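Local coordinates for cytolethal distending toxin protein B (Haemophilus ducreyi, PDB 1SR4), which probably acts as the DNase I-like nuclease subunit of a three-protein bacterial genotoxin that damages the DNA of host cells, at residues B[64-69]-B[123-128]; B[200-205]-B[255-260]. All coordinates share one frame; numbering follows the deposited sequence.

Contact 1 of 2, residues B[64-69]-B[123-128]; sequences TPIEEY and PAVGIR
The backbones of Ile66 and Val125 face each other with their CA atoms 8.3 Å apart, and those of Thr64 and Pro123 are 8.5 Å apart at CA; the chains run in broadly the same direction but diverge beyond these two pairs. Such spacing is too wide for backbone pairing, and no hydrogen bond joins the segments. What meets is hydrocarbon. Ile66 CG1 and Val125 CG1 touch at 4.2 Å. Each of these carbons stands anti to its own main-chain nitrogen (chi1 -162° in Ile66, 178° in Val125), which carries both forward into the gap. Beta-branched residues suit the place, being stiff and broad close to an extended backbone.

Thr64 and Ile66 lie in the lead-in to strand 67-72 of the larger sheet, Val125 in strand 124-129 of the smaller, and the contact lies between these sheets in the sandwich core of the DNase I-like fold. Thr64 offers its methyl: CG2 lies 4.2 Å from CG of the Pro123 ring, with OG1 only slightly farther off. Pro123 is well chosen where strand 124-129 is about to begin, for its ring is compact and apolar; Ile111 touches both it and Thr64.

Further along, strand 67-72 carries a charge that is buried yet well supplied with partners. Glu68 OE2 is gripped by Arg57 in a salt bridge and by hydrogen bonds with Tyr85 and Gln105, and OE1 is bonded to Thr55. This network would probably favour the ionised carboxylate despite its burial.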
ATOM      1  N   THR B  64     -15.120  25.380   3.295  1.00 33.39           N
ATOM      2  CA  THR B  64     -14.443  24.099   3.461  1.00 29.58           C
ATOM      3  C   THR B  64     -12.940  24.295   3.331  1.00 28.00           C
ATOM      4  O   THR B  64     -12.454  24.829   2.341  1.00 25.88           O
ATOM      5  CB  THR B  64     -14.894  23.056   2.418  1.00 28.35           C
ATOM      6  OG1 THR B  64     -16.296  22.822   2.552  1.00 27.87           O
ATOM      7  CG2 THR B  64     -14.167  21.742   2.638  1.00 27.14           C
ATOM      8  N   PRO B  65     -12.187  23.861   4.345  1.00 26.73           N
ATOM      9  CA  PRO B  65     -10.730  23.986   4.357  1.00 25.81           C
ATOM     10  C   PRO B  65     -10.034  23.160   3.266  1.00 25.71           C
ATOM     11  O   PRO B  65     -10.460  22.054   2.925  1.00 23.66           O
ATOM     12  CB  PRO B  65     -10.364  23.519   5.764  1.00 26.64           C
ATOM     13  CG  PRO B  65     -11.416  22.478   6.051  1.00 26.72           C
ATOM     14  CD  PRO B  65     -12.670  23.155   5.545  1.00 26.75           C
ATOM     15  N   ILE B  66      -8.972  23.720   2.709  1.00 24.45           N
ATOM     16  CA  ILE B  66      -8.199  23.035   1.686  1.00 25.06           C
ATOM     17  C   ILE B  66      -6.855  23.748   1.655  1.00 23.76           C
ATOM     18  O   ILE B  66      -6.793  24.962   1.475  1.00 23.67           O
ATOM     19  CB  ILE B  66      -8.923  23.080   0.308  1.00 27.12           C
ATOM     20  CG1 ILE B  66      -8.344  22.015  -0.628  1.00 29.80           C
ATOM     21  CG2 ILE B  66      -8.838  24.469  -0.300  1.00 29.78           C
ATOM     22  CD1 ILE B  66      -6.901  22.213  -0.993  1.00 30.95           C
ATOM     23  N   GLU B  67      -5.779  22.998   1.866  1.00 20.44           N
ATOM     24  CA  GLU B  67      -4.451  23.594   1.901  1.00 19.04           C
ATOM     25  C   GLU B  67      -3.467  22.789   1.072  1.00 16.27           C
ATOM     26  O   GLU B  67      -3.657  21.590   0.859  1.00 15.71           O
ATOM     27  CB  GLU B  67      -3.948  23.658   3.346  1.00 21.28           C
ATOM     28  CG  GLU B  67      -4.816  24.464   4.287  1.00 26.80           C
ATOM     29  CD  GLU B  67      -4.438  24.235   5.741  1.00 31.09           C
ATOM     30  OE1 GLU B  67      -4.424  23.065   6.185  1.00 31.57           O
ATOM     31  OE2 GLU B  67      -4.155  25.222   6.445  1.00 34.70           O
ATOM     32  N   GLU B  68      -2.415  23.450   0.613  1.00 13.38           N
ATOM     33  CA  GLU B  68      -1.390  22.788  -0.183  1.00 13.06           C
ATOM     34  C   GLU B  68      -0.115  22.574   0.639  1.00 13.02           C
ATOM     35  O   GLU B  68       0.326  23.477   1.357  1.00 13.79           O
ATOM     36  CB  GLU B  68      -1.068  23.628  -1.413  1.00 12.06           C
ATOM     37  CG  GLU B  68      -0.038  23.009  -2.354  1.00 12.23           C
ATOM     38  CD  GLU B  68       0.402  23.995  -3.427  1.00 11.69           C
ATOM     39  OE1 GLU B  68       1.036  25.003  -3.070  1.00 12.50           O
ATOM     40  OE2 GLU B  68       0.111  23.780  -4.620  1.00 13.96           O
ATOM     41  N   TYR B  69       0.466  21.376   0.533  1.00 11.90           N
ATOM     42  CA  TYR B  69       1.705  21.026   1.227  1.00 10.49           C
ATOM     43  C   TYR B  69       2.633  20.334   0.234  1.00 11.71           C
ATOM     44  O   TYR B  69       2.194  19.889  -0.827  1.00  9.18           O
ATOM     45  CB  TYR B  69       1.445  20.011   2.354  1.00 10.92           C
ATOM     46  CG  TYR B  69       0.693  20.538   3.547  1.00 12.68           C
ATOM     47  CD1 TYR B  69       1.352  20.798   4.756  1.00 13.62           C
ATOM     48  CD2 TYR B  69      -0.673  20.775   3.473  1.00 12.52           C
ATOM     49  CE1 TYR B  69       0.646  21.287   5.867  1.00 17.52           C
ATOM     50  CE2 TYR B  69      -1.383  21.260   4.567  1.00 17.35           C
ATOM     51  CZ  TYR B  69      -0.722  21.515   5.759  1.00 17.56           C
ATOM     52  OH  TYR B  69      -1.431  22.022   6.825  1.00 21.78           O
ATOM     53  N   PRO B 123     -17.966  16.611   1.543  1.00 11.69           N
ATOM     54  CA  PRO B 123     -17.941  17.051   0.149  1.00 12.23           C
ATOM     55  C   PRO B 123     -16.868  16.351  -0.667  1.00 11.92           C
ATOM     56  O   PRO B 123     -15.961  15.719  -0.121  1.00 14.24           O
ATOM     57  CB  PRO B 123     -17.654  18.549   0.270  1.00 12.52           C
ATOM     58  CG  PRO B 123     -16.682  18.580   1.437  1.00 12.19           C
ATOM     59  CD  PRO B 123     -17.343  17.622   2.429  1.00 12.10           C
ATOM     60  N   ALA B 124     -16.973  16.450  -1.984  1.00 11.87           N
ATOM     61  CA  ALA B 124     -15.943  15.870  -2.833  1.00 11.46           C
ATOM     62  C   ALA B 124     -14.892  16.982  -2.889  1.00 13.92           C
ATOM     63  O   ALA B 124     -15.248  18.169  -2.987  1.00 13.59           O
ATOM     64  CB  ALA B 124     -16.492  15.583  -4.231  1.00 11.46           C
ATOM     65  N   VAL B 125     -13.615  16.618  -2.802  1.00 11.63           N
ATOM     66  CA  VAL B 125     -12.533  17.602  -2.856  1.00 13.23           C
ATOM     67  C   VAL B 125     -11.686  17.197  -4.055  1.00 13.98           C
ATOM     68  O   VAL B 125     -11.346  16.022  -4.208  1.00 13.01           O
ATOM     69  CB  VAL B 125     -11.693  17.566  -1.556  1.00 13.26           C
ATOM     70  CG1 VAL B 125     -10.525  18.560  -1.636  1.00 14.13           C
ATOM     71  CG2 VAL B 125     -12.587  17.907  -0.365  1.00 12.83           C
ATOM     72  N   GLY B 126     -11.357  18.149  -4.919  1.00 13.68           N
ATOM     73  CA  GLY B 126     -10.587  17.783  -6.097  1.00 12.68           C
ATOM     74  C   GLY B 126      -9.628  18.814  -6.645  1.00 12.80           C
ATOM     75  O   GLY B 126      -9.643  19.989  -6.259  1.00 12.88           O
ATOM     76  N   ILE B 127      -8.779  18.359  -7.555  1.00 12.88           N
ATOM     77  CA  ILE B 127      -7.811  19.235  -8.181  1.00 14.52           C
ATOM     78  C   ILE B 127      -7.819  19.050  -9.689  1.00 15.36           C
ATOM     79  O   ILE B 127      -8.040  17.947 -10.221  1.00 13.82           O
ATOM     80  CB  ILE B 127      -6.371  18.973  -7.674  1.00 14.28           C
ATOM     81  CG1 ILE B 127      -5.982  17.515  -7.961  1.00 16.29           C
ATOM     82  CG2 ILE B 127      -6.268  19.317  -6.190  1.00 13.91           C
ATOM     83  CD1 ILE B 127      -4.534  17.168  -7.633  1.00 17.64           C
ATOM     84  N   ARG B 128      -7.600  20.159 -10.377  1.00 15.19           N
ATOM     85  CA  ARG B 128      -7.537  20.141 -11.815  1.00 15.57           C
ATOM     86  C   ARG B 128      -6.079  20.267 -12.237  1.00 15.34           C
ATOM     87  O   ARG B 128      -5.319  21.053 -11.668  1.00 15.77           O
ATOM     88  CB  ARG B 128      -8.336  21.313 -12.394  1.00 14.51           C
ATOM     89  CG  ARG B 128      -8.146  21.478 -13.893  1.00 14.78           C
ATOM     90  CD  ARG B 128      -9.104  22.512 -14.481  1.00 18.18           C
ATOM     91  NE  ARG B 128      -8.815  23.911 -14.137  1.00 18.28           N
ATOM     92  CZ  ARG B 128      -7.782  24.619 -14.597  1.00 20.34           C
ATOM     93  NH1 ARG B 128      -6.895  24.077 -15.429  1.00 19.39           N
ATOM     94  NH2 ARG B 128      -7.658  25.897 -14.260  1.00 18.12           N
TER

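Contact 2 of 2, residues B[200-205]-B[255-260]; sequences IIIAPT and VSFVRD
Pro204 and Val255 form the tight part of this contact, meeting tip to tip with Pro204 CG 3.7 Å from Val255 CG1. Val255 CG1 is anti to the backbone nitrogen (chi1 178°), a setting that extends one methyl straight at the proline ring. Both residues are compact and rigid, suited to a close fit between chains that pass in opposite order but steeply crossed, their backbones unpaired with each other.

Two residues along, Ile202 and Phe257 cross obliquely. The Ile202 branch that touches is the methyl CG2, 4.1 Å from Phe257 CD1; the longer arm leads away, and the side chain also touches Leu220. The ring also meets main chain, since Ile202 O lies at its edge, near the ring plane and 3.5 Å from CE1. Ala237, on strand 235-239, touches Ile202, Pro204 and Phe257, and its small methyl suits a place shared by three apolar neighbours. The contact thus joins strand 200-202, at the border of the smaller sheet, and the loop after it to strand 255-259 of the larger sheet, two layers of the DNase I-like sandwich.

The outer ends are looser and polar. Thr205 and Asp260 do not touch each other; they turn to the toxin's A subunit, Thr205 OG1 bonding to Glu108 of that chain and Asp260 OD2 pairing with its Arg107 as well as with Arg234 of the same chain as Asp260. Across the two segments themselves there is neither hydrogen bond nor salt bridge, so cohesion here rests on apolar fit, probably with slight electrostatic help where a carbonyl oxygen faces the electropositive rim of the phenylalanine ring.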
ATOM      1  N   ILE B 200     -19.181   6.644 -16.299  1.00 15.24           N
ATOM      2  CA  ILE B 200     -18.957   5.216 -16.299  1.00 15.71           C
ATOM      3  C   ILE B 200     -18.265   4.855 -14.989  1.00 14.97           C
ATOM      4  O   ILE B 200     -17.298   5.504 -14.592  1.00 12.66           O
ATOM      5  CB  ILE B 200     -18.112   4.795 -17.545  1.00 18.59           C
ATOM      6  CG1 ILE B 200     -18.123   3.272 -17.711  1.00 20.37           C
ATOM      7  CG2 ILE B 200     -16.716   5.399 -17.464  1.00 19.22           C
ATOM      8  CD1 ILE B 200     -17.178   2.554 -16.863  1.00 25.80           C
ATOM      9  N   ILE B 201     -18.802   3.843 -14.310  1.00 15.01           N
ATOM     10  CA  ILE B 201     -18.238   3.376 -13.049  1.00 15.61           C
ATOM     11  C   ILE B 201     -17.124   2.380 -13.375  1.00 15.59           C
ATOM     12  O   ILE B 201     -17.347   1.438 -14.133  1.00 14.67           O
ATOM     13  CB  ILE B 201     -19.286   2.623 -12.189  1.00 17.41           C
ATOM     14  CG1 ILE B 201     -20.445   3.549 -11.783  1.00 18.70           C
ATOM     15  CG2 ILE B 201     -18.613   2.043 -10.945  1.00 15.86           C
ATOM     16  CD1 ILE B 201     -20.059   4.609 -10.851  1.00 24.45           C
ATOM     17  N   ILE B 202     -15.933   2.598 -12.818  1.00 13.90           N
ATOM     18  CA  ILE B 202     -14.806   1.690 -13.031  1.00 14.77           C
ATOM     19  C   ILE B 202     -14.450   1.135 -11.656  1.00 13.57           C
ATOM     20  O   ILE B 202     -14.014   1.887 -10.768  1.00 12.85           O
ATOM     21  CB  ILE B 202     -13.558   2.417 -13.635  1.00 15.60           C
ATOM     22  CG1 ILE B 202     -13.846   2.892 -15.068  1.00 19.18           C
ATOM     23  CG2 ILE B 202     -12.395   1.446 -13.753  1.00 15.69           C
ATOM     24  CD1 ILE B 202     -14.639   4.150 -15.148  1.00 27.17           C
ATOM     25  N   ALA B 203     -14.618  -0.177 -11.488  1.00 11.90           N
ATOM     26  CA  ALA B 203     -14.365  -0.817 -10.195  1.00 13.01           C
ATOM     27  C   ALA B 203     -13.800  -2.234 -10.251  1.00 12.20           C
ATOM     28  O   ALA B 203     -14.007  -2.956 -11.214  1.00 11.54           O
ATOM     29  CB  ALA B 203     -15.674  -0.834  -9.379  1.00 13.05           C
ATOM     30  N   PRO B 204     -13.073  -2.648  -9.206  1.00 12.86           N
ATOM     31  CA  PRO B 204     -12.523  -4.013  -9.208  1.00 14.02           C
ATOM     32  C   PRO B 204     -13.698  -4.963  -9.019  1.00 14.05           C
ATOM     33  O   PRO B 204     -14.796  -4.526  -8.694  1.00 12.81           O
ATOM     34  CB  PRO B 204     -11.646  -4.066  -7.954  1.00 15.80           C
ATOM     35  CG  PRO B 204     -11.524  -2.623  -7.478  1.00 15.02           C
ATOM     36  CD  PRO B 204     -12.778  -1.938  -7.946  1.00 12.01           C
ATOM     37  N   THR B 205     -13.468  -6.255  -9.228  1.00 14.74           N
ATOM     38  CA  THR B 205     -14.491  -7.268  -8.979  1.00 15.76           C
ATOM     39  C   THR B 205     -13.990  -8.044  -7.755  1.00 15.94           C
ATOM     40  O   THR B 205     -14.615  -9.008  -7.317  1.00 16.66           O
ATOM     41  CB  THR B 205     -14.660  -8.268 -10.146  1.00 17.32           C
ATOM     42  OG1 THR B 205     -13.391  -8.853 -10.454  1.00 16.38           O
ATOM     43  CG2 THR B 205     -15.241  -7.573 -11.378  1.00 14.41           C
ATOM     44  N   VAL B 255      -6.660   0.823  -4.422  1.00  8.40           N
ATOM     45  CA  VAL B 255      -7.175   0.486  -5.747  1.00  7.90           C
ATOM     46  C   VAL B 255      -6.567   1.447  -6.767  1.00  8.36           C
ATOM     47  O   VAL B 255      -6.503   2.645  -6.509  1.00  7.02           O
ATOM     48  CB  VAL B 255      -8.704   0.644  -5.769  1.00  8.53           C
ATOM     49  CG1 VAL B 255      -9.252   0.331  -7.178  1.00  8.28           C
ATOM     50  CG2 VAL B 255      -9.326  -0.291  -4.720  1.00  6.03           C
ATOM     51  N   SER B 256      -6.114   0.931  -7.909  1.00  7.79           N
ATOM     52  CA  SER B 256      -5.521   1.797  -8.920  1.00  9.82           C
ATOM     53  C   SER B 256      -6.376   1.805 -10.184  1.00  8.94           C
ATOM     54  O   SER B 256      -7.176   0.894 -10.412  1.00  8.35           O
ATOM     55  CB  SER B 256      -4.102   1.324  -9.245  1.00  9.10           C
ATOM     56  OG  SER B 256      -4.173   0.004  -9.750  1.00 15.08           O
ATOM     57  N   PHE B 257      -6.210   2.849 -10.991  1.00  9.64           N
ATOM     58  CA  PHE B 257      -6.962   3.024 -12.228  1.00  9.65           C
ATOM     59  C   PHE B 257      -5.881   3.396 -13.239  1.00 10.43           C
ATOM     60  O   PHE B 257      -5.309   4.477 -13.171  1.00 11.28           O
ATOM     61  CB  PHE B 257      -7.993   4.150 -12.037  1.00 10.14           C
ATOM     62  CG  PHE B 257      -8.878   3.942 -10.832  1.00  9.52           C
ATOM     63  CD1 PHE B 257     -10.030   3.164 -10.915  1.00  8.90           C
ATOM     64  CD2 PHE B 257      -8.486   4.424  -9.585  1.00  9.65           C
ATOM     65  CE1 PHE B 257     -10.774   2.860  -9.769  1.00 11.04           C
ATOM     66  CE2 PHE B 257      -9.225   4.128  -8.430  1.00 10.51           C
ATOM     67  CZ  PHE B 257     -10.362   3.349  -8.515  1.00 10.22           C
ATOM     68  N   VAL B 258      -5.605   2.471 -14.158  1.00 11.33           N
ATOM     69  CA  VAL B 258      -4.533   2.609 -15.142  1.00 12.83           C
ATOM     70  C   VAL B 258      -5.002   2.199 -16.541  1.00 14.48           C
ATOM     71  O   VAL B 258      -5.823   1.296 -16.680  1.00 12.75           O
ATOM     72  CB  VAL B 258      -3.341   1.702 -14.723  1.00 13.90           C
ATOM     73  CG1 VAL B 258      -2.143   1.912 -15.630  1.00 16.98           C
ATOM     74  CG2 VAL B 258      -2.954   1.996 -13.267  1.00 14.72           C
ATOM     75  N   ARG B 259      -4.465   2.858 -17.568  1.00 14.91           N
ATOM     76  CA  ARG B 259      -4.816   2.553 -18.959  1.00 17.11           C
ATOM     77  C   ARG B 259      -4.557   1.075 -19.280  1.00 17.68           C
ATOM     78  O   ARG B 259      -3.532   0.524 -18.872  1.00 17.42           O
ATOM     79  CB  ARG B 259      -3.972   3.425 -19.889  1.00 19.76           C
ATOM     80  CG  ARG B 259      -4.321   3.341 -21.366  1.00 25.18           C
ATOM     81  CD  ARG B 259      -3.453   4.315 -22.142  1.00 27.24           C
ATOM     82  NE  ARG B 259      -2.050   3.913 -22.086  1.00 32.99           N
ATOM     83  CZ  ARG B 259      -1.031   4.752 -21.917  1.00 35.65           C
ATOM     84  NH1 ARG B 259      -1.252   6.056 -21.780  1.00 35.81           N
ATOM     85  NH2 ARG B 259       0.214   4.288 -21.895  1.00 38.00           N
ATOM     86  N   ASP B 260      -5.473   0.433 -20.002  1.00 17.86           N
ATOM     87  CA  ASP B 260      -5.276  -0.968 -20.365  1.00 19.59           C
ATOM     88  C   ASP B 260      -4.009  -1.054 -21.218  1.00 21.26           C
ATOM     89  O   ASP B 260      -3.736  -0.170 -22.030  1.00 20.30           O
ATOM     90  CB  ASP B 260      -6.445  -1.518 -21.197  1.00 19.30           C
ATOM     91  CG  ASP B 260      -7.770  -1.488 -20.453  1.00 21.81           C
ATOM     92  OD1 ASP B 260      -7.788  -1.784 -19.247  1.00 19.84           O
ATOM     93  OD2 ASP B 260      -8.805  -1.186 -21.085  1.00 22.07           O
TER

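Both contacts bridge the larger and smaller sheets of the sandwich, yet they share no strand and sit on opposite sides of the chain's centre, their own centres about 23 Å apart. Each is a buried, apolar core contact without hydrogen bonds between its segments. Contact 1 relies on aliphatic groups alone, whereas contact 2 adds an aromatic ring and a closer proline fit. Their polar surroundings differ more. Beside contact 1, charge is settled inside the chain by a buried carboxylate network, and no other subunit touches its segments; at the fringe of contact 2, polar groups reach the A subunit, so core and assembly interface lie close together.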